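Local coordinates for protein aminofutalosine deaminase (Helicobacter pylori, PDB 7LKK) that deaminates aminofutalosine in the menaquinone pathway as a metal-dependent hydrolase of the amidohydrolase family, captured here with iron and a coformycin-type inhibitor, at residues 27-32 with 364-369; 355-360 with 401-406; 72-77 with 386-391; 22-27 with 377-382. All blocks are in the same frame, centred on the assembly; numbering follows the deposited sequence.

Contact 1. Residues 27-32 with 364-369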
# COMPACT_ATOMS: atom_id res chain seq x y z
N CYS A 27 -21.77 -9.03 -4.56
CA CYS A 27 -20.97 -9.66 -3.52
C CYS A 27 -21.58 -10.98 -3.05
O CYS A 27 -21.56 -11.31 -1.86
CB CYS A 27 -20.74 -8.71 -2.35
SG CYS A 27 -19.72 -7.29 -2.79
N ASN A 28 -22.16 -11.72 -3.98
CA ASN A 28 -22.35 -13.14 -3.73
C ASN A 28 -21.02 -13.86 -3.96
O ASN A 28 -20.04 -13.26 -4.42
CB ASN A 28 -23.46 -13.71 -4.61
CG ASN A 28 -23.33 -13.31 -6.08
OD1 ASN A 28 -22.31 -12.76 -6.50
ND2 ASN A 28 -24.38 -13.57 -6.85
N GLU A 29 -20.98 -15.15 -3.62
CA GLU A 29 -19.72 -15.88 -3.77
C GLU A 29 -19.27 -15.91 -5.22
O GLU A 29 -18.07 -16.03 -5.49
CB GLU A 29 -19.86 -17.30 -3.22
CG GLU A 29 -20.02 -17.38 -1.70
CD GLU A 29 -18.89 -16.70 -0.93
OE1 GLU A 29 -17.74 -16.68 -1.41
OE2 GLU A 29 -19.16 -16.19 0.18
N LYS A 30 -20.21 -15.79 -6.17
CA LYS A 30 -19.86 -15.63 -7.58
C LYS A 30 -19.23 -14.27 -7.86
O LYS A 30 -18.57 -14.11 -8.89
CB LYS A 30 -21.10 -15.82 -8.45
CG LYS A 30 -21.46 -17.27 -8.68
CD LYS A 30 -22.79 -17.40 -9.41
CE LYS A 30 -22.83 -16.57 -10.68
NZ LYS A 30 -24.13 -16.70 -11.39
N CYS A 31 -19.44 -13.29 -6.97
CA CYS A 31 -18.95 -11.92 -7.16
C CYS A 31 -19.52 -11.31 -8.43
O CYS A 31 -18.81 -10.76 -9.27
CB CYS A 31 -17.42 -11.88 -7.15
SG CYS A 31 -16.73 -10.41 -6.39
N GLU A 32 -20.85 -11.39 -8.55
CA GLU A 32 -21.54 -10.92 -9.75
C GLU A 32 -21.43 -9.40 -9.88
O GLU A 32 -21.57 -8.66 -8.90
CB GLU A 32 -23.00 -11.33 -9.69
CG GLU A 32 -23.58 -11.79 -11.01
CD GLU A 32 -24.92 -12.48 -10.84
OE1 GLU A 32 -25.02 -13.35 -9.95
OE2 GLU A 32 -25.86 -12.15 -11.58
N ALA A 364 -14.11 -8.23 2.26
CA ALA A 364 -14.58 -7.02 2.91
C ALA A 364 -16.09 -6.94 3.01
O ALA A 364 -16.61 -5.99 3.61
CB ALA A 364 -14.06 -5.78 2.17
N THR A 365 -16.82 -7.89 2.43
CA THR A 365 -18.28 -7.83 2.44
C THR A 365 -18.88 -9.13 2.96
O THR A 365 -19.06 -9.29 4.17
CB THR A 365 -18.81 -7.52 1.03
OG1 THR A 365 -18.34 -8.50 0.10
CG2 THR A 365 -18.36 -6.13 0.59
N ARG A 366 -19.18 -10.07 2.06
CA ARG A 366 -19.96 -11.25 2.43
C ARG A 366 -19.26 -12.09 3.50
O ARG A 366 -19.91 -12.56 4.44
CB ARG A 366 -20.24 -12.10 1.19
CG ARG A 366 -21.22 -13.24 1.43
CD ARG A 366 -21.57 -13.94 0.13
NE ARG A 366 -22.77 -14.77 0.28
CZ ARG A 366 -22.77 -16.02 0.73
NH1 ARG A 366 -21.63 -16.59 1.08
NH2 ARG A 366 -23.91 -16.69 0.83
N HIS A 367 -17.95 -12.28 3.37
CA HIS A 367 -17.24 -13.15 4.30
C HIS A 367 -17.22 -12.55 5.71
O HIS A 367 -17.43 -13.27 6.69
CB HIS A 367 -15.82 -13.41 3.80
CG HIS A 367 -15.76 -14.22 2.55
ND1 HIS A 367 -14.57 -14.65 2.00
CD2 HIS A 367 -16.74 -14.68 1.73
CE1 HIS A 367 -14.82 -15.34 0.90
NE2 HIS A 367 -16.13 -15.37 0.72
N GLY A 368 -16.97 -11.25 5.82
CA GLY A 368 -17.01 -10.61 7.12
C GLY A 368 -18.39 -10.63 7.75
O GLY A 368 -18.53 -10.78 8.96
N ALA A 369 -19.43 -10.49 6.92
CA ALA A 369 -20.79 -10.60 7.42
C ALA A 369 -21.05 -11.98 7.99
O ALA A 369 -21.68 -12.12 9.05
CB ALA A 369 -21.79 -10.28 6.31
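The Glu29 carboxylate lies at the edge of the His367 ring, its plane only 16° from that of the imidazole, and also meets an edge of the Arg366 guanidinium, which stands nearly perpendicular to it. This His-carboxylate hydrogen bond, paired with a salt bridge, joins a type I beta turn, Asn28 to Cys31, to the first turn of helix 366-371. His367 NE2 gives Glu29 OE1 a nearly straight bond of 3.0 Å in the ring plane, on the syn lone pair. Arg366 NH1 reaches the other oxygen, Glu29 OE2, at 2.7 Å on its anti lone pair, with a more bent N-H...O angle of 140°. A bend at chi2 (-56°) carries the Glu29 carboxylate to both partners, whereas Arg366 stays extended as far as NE. Val323 O holds His367 ND1, fixing the ring from its other nitrogen; with both nitrogens donating, the ring is probably protonated, which the carboxylate would favour. Glu378 takes Arg366 NE, so the guanidinium lies between two carboxylates. Next to the salt bridge, Arg366 CD packs against Cys27 O at 3.3 Å; this carbonyl is buried and has no hydrogen-bond partner. Thr365 OG1, bonded to Leu361 O, rests 3.4 Å from Cys27 SG.

Contact 2. Residues 355-360 with 401-406; sequences ELAKIA and AILQFL
The helix of residues 355-360 crosses that of 401-406 at 67°, with an axis separation of 8.9 Å, and the backbones come nearest where the CA atoms of Ala357 and Leu403 lie 5.4 Å apart. Ala357 is the centre of the contact. Its CB points into a triangle of side chains from one turn of the facing helix: Ile402 CG2 is 3.9 Å from Ala357 CB, Leu406 CD1 is 4.0 Å from it, and Leu403 CB completes the set at a similar distance. Ile402 has CG1 opposite its carbonyl carbon (chi1 -72°), which turns the CG2 branch across to the other helix, where it lies 3.5 Å from Ala357 O. Leu406 lies against Ala357 and Ala360, one helical turn apart; its CD1 rests over Ala357 O (3.6 Å) and Ala360 CB (3.8 Å). At the margin, Lys358 CG passes Ile402 CD1 only loosely, at 4.5 Å, while its chain continues outward.

The contact joins helix 353-364 to helix 401-408, which follows strand 387-391. Leu342 and Phe345 of helix 338-348 pack against Leu406 and Ala360 respectively. Leu403 also packs on Tyr93 of the second subunit, so one flank of the contact adjoins the dimer interface. Small alanine side chains on one helix and branched ones on the other allow the close crossing, and adhesion across it rests on dispersion and burial of methyl groups, with no polar bond between the two segments to fix the crossing angle.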
# COMPACT_ATOMS: atom_id res chain seq x y z
N GLU A 355 -7.97 -12.11 -9.97
CA GLU A 355 -8.47 -13.12 -9.04
C GLU A 355 -8.39 -12.63 -7.60
O GLU A 355 -9.32 -12.85 -6.81
CB GLU A 355 -7.68 -14.42 -9.21
CG GLU A 355 -8.23 -15.59 -8.41
CD GLU A 355 -7.30 -16.79 -8.43
OE1 GLU A 355 -6.42 -16.86 -9.31
OE2 GLU A 355 -7.45 -17.66 -7.55
N LEU A 356 -7.30 -11.94 -7.25
CA LEU A 356 -7.13 -11.45 -5.89
C LEU A 356 -8.12 -10.33 -5.57
O LEU A 356 -8.52 -10.18 -4.41
CB LEU A 356 -5.69 -10.97 -5.69
CG LEU A 356 -5.25 -10.57 -4.28
CD1 LEU A 356 -5.38 -11.75 -3.33
CD2 LEU A 356 -3.82 -10.05 -4.30
N ALA A 357 -8.52 -9.55 -6.57
CA ALA A 357 -9.48 -8.48 -6.34
C ALA A 357 -10.83 -9.03 -5.91
O ALA A 357 -11.53 -8.41 -5.10
CB ALA A 357 -9.61 -7.61 -7.60
N LYS A 358 -11.22 -10.18 -6.46
CA LYS A 358 -12.47 -10.81 -6.03
C LYS A 358 -12.37 -11.28 -4.58
O LYS A 358 -13.32 -11.11 -3.81
CB LYS A 358 -12.80 -11.99 -6.94
CG LYS A 358 -13.02 -11.64 -8.40
CD LYS A 358 -13.26 -12.90 -9.22
CE LYS A 358 -13.41 -12.58 -10.70
NZ LYS A 358 -13.46 -13.82 -11.53
N ILE A 359 -11.24 -11.87 -4.21
CA ILE A 359 -11.03 -12.29 -2.83
C ILE A 359 -11.07 -11.10 -1.89
O ILE A 359 -11.66 -11.15 -0.81
CB ILE A 359 -9.72 -13.08 -2.71
CG1 ILE A 359 -9.86 -14.44 -3.40
CG2 ILE A 359 -9.31 -13.26 -1.26
CD1 ILE A 359 -8.58 -15.21 -3.53
N ALA A 360 -10.45 -9.99 -2.30
CA ALA A 360 -10.42 -8.79 -1.46
C ALA A 360 -11.82 -8.23 -1.24
O ALA A 360 -12.20 -7.90 -0.12
CB ALA A 360 -9.50 -7.74 -2.08
N ALA A 401 -14.04 -3.88 -13.34
CA ALA A 401 -14.80 -3.03 -12.41
C ALA A 401 -14.34 -3.22 -10.97
O ALA A 401 -14.15 -2.25 -10.24
CB ALA A 401 -16.29 -3.32 -12.55
N ILE A 402 -14.19 -4.48 -10.54
CA ILE A 402 -13.86 -4.75 -9.14
C ILE A 402 -12.46 -4.25 -8.81
O ILE A 402 -12.24 -3.63 -7.76
CB ILE A 402 -14.02 -6.25 -8.84
CG1 ILE A 402 -15.50 -6.63 -8.80
CG2 ILE A 402 -13.34 -6.61 -7.52
CD1 ILE A 402 -15.74 -8.12 -8.89
N LEU A 403 -11.49 -4.52 -9.69
CA LEU A 403 -10.12 -4.08 -9.43
C LEU A 403 -10.00 -2.56 -9.48
O LEU A 403 -9.40 -1.95 -8.59
CB LEU A 403 -9.17 -4.73 -10.43
CG LEU A 403 -7.73 -4.21 -10.42
CD1 LEU A 403 -7.08 -4.38 -9.06
CD2 LEU A 403 -6.90 -4.88 -11.50
N GLN A 404 -10.58 -1.93 -10.51
CA GLN A 404 -10.52 -0.48 -10.61
C GLN A 404 -11.22 0.19 -9.43
O GLN A 404 -10.78 1.24 -8.94
CB GLN A 404 -11.14 0.00 -11.92
CG GLN A 404 -10.44 -0.52 -13.17
CD GLN A 404 -9.10 0.14 -13.42
OE1 GLN A 404 -8.78 1.18 -12.85
NE2 GLN A 404 -8.29 -0.48 -14.28
N PHE A 405 -12.32 -0.41 -8.96
CA PHE A 405 -12.99 0.10 -7.76
C PHE A 405 -12.05 0.08 -6.56
O PHE A 405 -11.90 1.08 -5.85
CB PHE A 405 -14.25 -0.71 -7.47
CG PHE A 405 -14.83 -0.45 -6.11
CD1 PHE A 405 -15.67 0.63 -5.90
CD2 PHE A 405 -14.52 -1.27 -5.03
CE1 PHE A 405 -16.20 0.88 -4.64
CE2 PHE A 405 -15.05 -1.03 -3.78
CZ PHE A 405 -15.89 0.05 -3.59
N LEU A 406 -11.41 -1.06 -6.32
CA LEU A 406 -10.50 -1.18 -5.18
C LEU A 406 -9.33 -0.21 -5.29
O LEU A 406 -8.82 0.28 -4.28
CB LEU A 406 -9.99 -2.61 -5.05
CG LEU A 406 -11.02 -3.66 -4.62
CD1 LEU A 406 -10.39 -5.05 -4.59
CD2 LEU A 406 -11.61 -3.31 -3.26

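Contact 3. Residues 72-77 with 386-391; sequences LPAFIN and DLSVFG
Leu72 and Ser388 form an antiparallel hydrogen-bonded pair joining strand 69-80, the strand that leads into the metal site of this amidohydrolase, to strand 387-391. Backbone bonds come first: Leu72 N donates to Ser388 O at 3.1 Å, and Ser388 N returns to Leu72 O at 2.9 Å. Beyond the pair the first strand bends away at Pro73 and Ala74, and Ala74 N bonds to Asp386 O at 2.8 Å from above the carbonyl plane, 51° out of it. Pro73 CA adds a CA-H...O contact to the same oxygen.

Apolar contacts lie on the side of the sheet carrying Leu72 and Ser388. Leu72 CG takes the cramped rotamer between backbone N and carbonyl carbon (chi1 83°), sending CD2 to the edge of the Phe390 ring, 3.7 Å from its CD1. Phe405 meets the Phe390 ring edge-to-face, extending this hydrophobic cluster.

Water bridges the bend left by the departing strand. One molecule donates to Pro73 O and is hydrogen-bonded to Ser388 OG, each 2.9 Å away; the same OG lies 3.6 Å from Ala74 CA. The water oxygen sits 3.3 Å above the centre of the Phe75 ring and at the edge of Phe390.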
# COMPACT_ATOMS: atom_id res chain seq x y z
N LEU A 72 -22.72 -1.13 -3.96
CA LEU A 72 -22.24 -2.38 -3.37
C LEU A 72 -22.66 -2.40 -1.90
O LEU A 72 -23.08 -1.37 -1.36
CB LEU A 72 -20.71 -2.51 -3.52
CG LEU A 72 -19.81 -1.81 -2.51
CD1 LEU A 72 -18.43 -2.45 -2.50
CD2 LEU A 72 -19.70 -0.32 -2.81
N PRO A 73 -22.58 -3.56 -1.25
CA PRO A 73 -22.90 -3.60 0.18
C PRO A 73 -21.90 -2.78 0.99
O PRO A 73 -20.73 -2.68 0.63
CB PRO A 73 -22.81 -5.09 0.53
CG PRO A 73 -22.91 -5.80 -0.76
CD PRO A 73 -22.30 -4.90 -1.78
N ALA A 74 -22.38 -2.20 2.08
CA ALA A 74 -21.48 -1.60 3.05
C ALA A 74 -20.47 -2.63 3.53
O ALA A 74 -20.76 -3.83 3.62
CB ALA A 74 -22.25 -1.02 4.24
N PHE A 75 -19.26 -2.17 3.83
CA PHE A 75 -18.19 -3.08 4.21
C PHE A 75 -18.40 -3.58 5.64
O PHE A 75 -19.12 -2.98 6.45
CB PHE A 75 -16.83 -2.39 4.12
CG PHE A 75 -16.39 -2.11 2.71
CD1 PHE A 75 -16.48 -3.08 1.73
CD2 PHE A 75 -15.88 -0.87 2.38
CE1 PHE A 75 -16.07 -2.82 0.44
CE2 PHE A 75 -15.46 -0.60 1.08
CZ PHE A 75 -15.56 -1.58 0.11
N ILE A 76 -17.76 -4.71 5.93
CA ILE A 76 -17.66 -5.23 7.29
C ILE A 76 -16.18 -5.28 7.64
O ILE A 76 -15.38 -5.89 6.92
CB ILE A 76 -18.30 -6.62 7.42
CG1 ILE A 76 -19.82 -6.53 7.27
CG2 ILE A 76 -17.94 -7.25 8.76
CD1 ILE A 76 -20.32 -6.72 5.85
N ASN A 77 -15.81 -4.63 8.74
CA ASN A 77 -14.44 -4.63 9.26
C ASN A 77 -14.46 -5.49 10.51
O ASN A 77 -14.81 -5.02 11.60
CB ASN A 77 -13.95 -3.21 9.53
CG ASN A 77 -12.47 -3.16 9.86
OD1 ASN A 77 -11.77 -4.16 9.78
ND2 ASN A 77 -11.99 -1.98 10.24
N ASP A 386 -27.81 -2.16 4.00
CA ASP A 386 -26.52 -1.54 4.29
C ASP A 386 -25.80 -1.38 2.96
O ASP A 386 -25.20 -2.33 2.44
CB ASP A 386 -25.71 -2.37 5.28
CG ASP A 386 -26.41 -2.52 6.63
OD1 ASP A 386 -27.26 -1.67 6.97
OD2 ASP A 386 -26.10 -3.49 7.35
N LEU A 387 -25.85 -0.17 2.40
CA LEU A 387 -25.45 0.04 1.01
C LEU A 387 -24.52 1.25 0.89
O LEU A 387 -24.75 2.29 1.52
CB LEU A 387 -26.68 0.24 0.12
CG LEU A 387 -27.68 -0.91 0.13
CD1 LEU A 387 -29.00 -0.51 -0.52
CD2 LEU A 387 -27.10 -2.14 -0.55
N SER A 388 -23.49 1.10 0.07
CA SER A 388 -22.55 2.16 -0.24
C SER A 388 -22.63 2.52 -1.71
O SER A 388 -22.85 1.66 -2.56
CB SER A 388 -21.11 1.75 0.10
OG SER A 388 -20.92 1.58 1.49
N VAL A 389 -22.47 3.81 -2.01
CA VAL A 389 -22.33 4.30 -3.38
C VAL A 389 -21.03 5.09 -3.47
O VAL A 389 -20.81 6.02 -2.68
CB VAL A 389 -23.53 5.18 -3.79
CG1 VAL A 389 -23.31 5.74 -5.19
CG2 VAL A 389 -24.82 4.38 -3.73
N PHE A 390 -20.17 4.71 -4.41
CA PHE A 390 -18.91 5.39 -4.67
C PHE A 390 -18.94 5.97 -6.08
O PHE A 390 -19.20 5.25 -7.04
CB PHE A 390 -17.72 4.43 -4.54
CG PHE A 390 -17.40 4.03 -3.12
CD1 PHE A 390 -18.10 3.02 -2.49
CD2 PHE A 390 -16.39 4.67 -2.42
CE1 PHE A 390 -17.81 2.65 -1.19
CE2 PHE A 390 -16.09 4.31 -1.12
CZ PHE A 390 -16.80 3.30 -0.50
N GLY A 391 -18.64 7.26 -6.19
CA GLY A 391 -18.69 7.95 -7.47
C GLY A 391 -17.31 8.08 -8.09
O GLY A 391 -16.32 8.28 -7.39
O HOH W 1 -18.96 -0.41 0.79

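Contact 4. Residues 22-27 with 377-382; sequences SLVFLC and GEIETN
Ile379 meets both Val24 and Leu26 with side chains crossing at about a right angle, and its branches divide the work. The long arm, whose CG1 sits beside the backbone N (chi1 -66°), carries CD1 inward to Val24 CG1 at 3.7 Å and past Phe25 O at 3.4 Å. The short branch, CG2, faces Leu26 CD2 at 3.8 Å, so the isoleucine straddles the end of strand 23-25. One backbone bond sets this register: Ile379 N donates to Leu26 O at 2.9 Å, nearly straight.

Glu378 lies across the same carbonyl from another direction. Its chain is fully extended, CG being anti to the backbone N (chi1 171°), and CG passes 3.5 Å from Leu26 O. The carboxylate thus travels beyond the contact, where OE2 forms its salt bridge with Arg366. Gly377, at positive phi (77°), brings its carbonyl oxygen to 3.7 Å from Cys27 CB. Pro73 of strand 69-80 packs on both Cys27 and Ile379, flooring the junction.

Here strand 23-25 and the residues after it meet the loop between helix 366-371 and strand 387-391. A single backbone hydrogen bond supplies direction, branched aliphatic groups supply most of the remaining adhesion, and the acidic side chain contributes its methylenes locally while its charge is probably balanced in part by Arg366, which Glu29 also engages.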
# COMPACT_ATOMS: atom_id res chain seq x y z
N SER A 22 -24.31 2.69 -12.36
CA SER A 22 -23.81 2.10 -13.59
C SER A 22 -23.26 0.70 -13.36
O SER A 22 -23.33 -0.16 -14.25
CB SER A 22 -22.72 2.99 -14.20
OG SER A 22 -23.20 4.30 -14.43
N LEU A 23 -22.70 0.45 -12.17
CA LEU A 23 -22.17 -0.85 -11.80
C LEU A 23 -22.68 -1.20 -10.41
O LEU A 23 -22.67 -0.35 -9.52
CB LEU A 23 -20.63 -0.84 -11.82
CG LEU A 23 -19.98 -0.62 -13.19
CD1 LEU A 23 -18.55 -0.15 -13.03
CD2 LEU A 23 -20.04 -1.90 -14.01
N VAL A 24 -23.13 -2.43 -10.25
CA VAL A 24 -23.60 -2.94 -8.96
C VAL A 24 -22.83 -4.22 -8.65
O VAL A 24 -22.80 -5.15 -9.47
CB VAL A 24 -25.12 -3.22 -8.97
CG1 VAL A 24 -25.56 -3.81 -7.64
CG2 VAL A 24 -25.89 -1.94 -9.27
N PHE A 25 -22.20 -4.25 -7.48
CA PHE A 25 -21.49 -5.44 -7.00
C PHE A 25 -22.42 -6.18 -6.05
O PHE A 25 -22.72 -5.68 -4.96
CB PHE A 25 -20.19 -5.06 -6.30
CG PHE A 25 -19.18 -4.39 -7.20
CD1 PHE A 25 -19.33 -4.39 -8.58
CD2 PHE A 25 -18.07 -3.76 -6.65
CE1 PHE A 25 -18.40 -3.77 -9.39
CE2 PHE A 25 -17.14 -3.14 -7.45
CZ PHE A 25 -17.30 -3.14 -8.82
N LEU A 26 -22.89 -7.36 -6.46
CA LEU A 26 -23.79 -8.13 -5.60
C LEU A 26 -23.06 -8.72 -4.40
O LEU A 26 -23.66 -8.89 -3.34
CB LEU A 26 -24.45 -9.25 -6.40
CG LEU A 26 -25.48 -8.85 -7.46
CD1 LEU A 26 -26.30 -10.07 -7.85
CD2 LEU A 26 -26.39 -7.74 -6.94
N CYS A 27 -21.77 -9.03 -4.56
CA CYS A 27 -20.97 -9.66 -3.52
C CYS A 27 -21.58 -10.98 -3.05
O CYS A 27 -21.56 -11.31 -1.86
CB CYS A 27 -20.74 -8.71 -2.35
SG CYS A 27 -19.72 -7.29 -2.79
N GLY A 377 -23.73 -7.63 4.04
CA GLY A 377 -22.56 -7.98 3.26
C GLY A 377 -22.85 -8.46 1.86
O GLY A 377 -21.92 -8.86 1.16
N GLU A 378 -24.11 -8.40 1.42
CA GLU A 378 -24.47 -8.91 0.10
C GLU A 378 -25.76 -8.24 -0.34
O GLU A 378 -26.67 -8.03 0.47
CB GLU A 378 -24.64 -10.44 0.14
CG GLU A 378 -25.22 -11.05 -1.13
CD GLU A 378 -25.26 -12.56 -1.07
OE1 GLU A 378 -25.59 -13.19 -2.10
OE2 GLU A 378 -24.95 -13.13 0.00
N ILE A 379 -25.84 -7.91 -1.63
CA ILE A 379 -27.04 -7.30 -2.20
C ILE A 379 -27.96 -8.45 -2.59
O ILE A 379 -27.84 -9.03 -3.67
CB ILE A 379 -26.71 -6.39 -3.38
CG1 ILE A 379 -25.90 -5.18 -2.90
CG2 ILE A 379 -27.99 -5.91 -4.06
CD1 ILE A 379 -25.59 -4.18 -3.98
N GLU A 380 -28.89 -8.78 -1.70
CA GLU A 380 -29.81 -9.89 -1.88
C GLU A 380 -31.07 -9.59 -1.09
O GLU A 380 -31.00 -8.99 -0.01
CB GLU A 380 -29.18 -11.21 -1.42
CG GLU A 380 -30.01 -12.45 -1.71
CD GLU A 380 -29.36 -13.71 -1.17
OE1 GLU A 380 -28.34 -13.60 -0.45
OE2 GLU A 380 -29.87 -14.82 -1.45
N THR A 381 -32.22 -9.98 -1.63
CA THR A 381 -33.49 -9.72 -0.97
C THR A 381 -33.50 -10.31 0.43
O THR A 381 -32.98 -11.40 0.66
CB THR A 381 -34.65 -10.29 -1.79
OG1 THR A 381 -34.52 -11.71 -1.89
CG2 THR A 381 -34.67 -9.68 -3.19
N ASN A 382 -34.06 -9.55 1.37
CA ASN A 382 -34.22 -9.83 2.80
C ASN A 382 -32.95 -9.53 3.59
O ASN A 382 -32.98 -9.62 4.82
CB ASN A 382 -34.66 -11.28 3.09
CG ASN A 382 -35.94 -11.65 2.37
OD1 ASN A 382 -36.87 -10.84 2.28
ND2 ASN A 382 -36.00 -12.87 1.84

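Along the chain the first segments come in the order 22-27, 27-32, 72-77 and 355-360, and their partners as 364-369, 377-382, 386-391 and 401-406, so contact 1 is nested within the loop closed by contact 4, with which it shares Cys27. Centres of contacts 1 and 4, and of 3 and 4, lie about 9 Å apart; contacts 2 and 4 are about 15 Å apart. Strands 23-25 and 69-80 are sheet neighbours, linking contacts 3 and 4, while Phe405 carries contact 2 onto Phe390 and Leu72 of contact 3. Together they join residues 22-32 and the C-terminal 377-406 to the amidohydrolase barrel, away from the iron site that strand 69-80 also reaches.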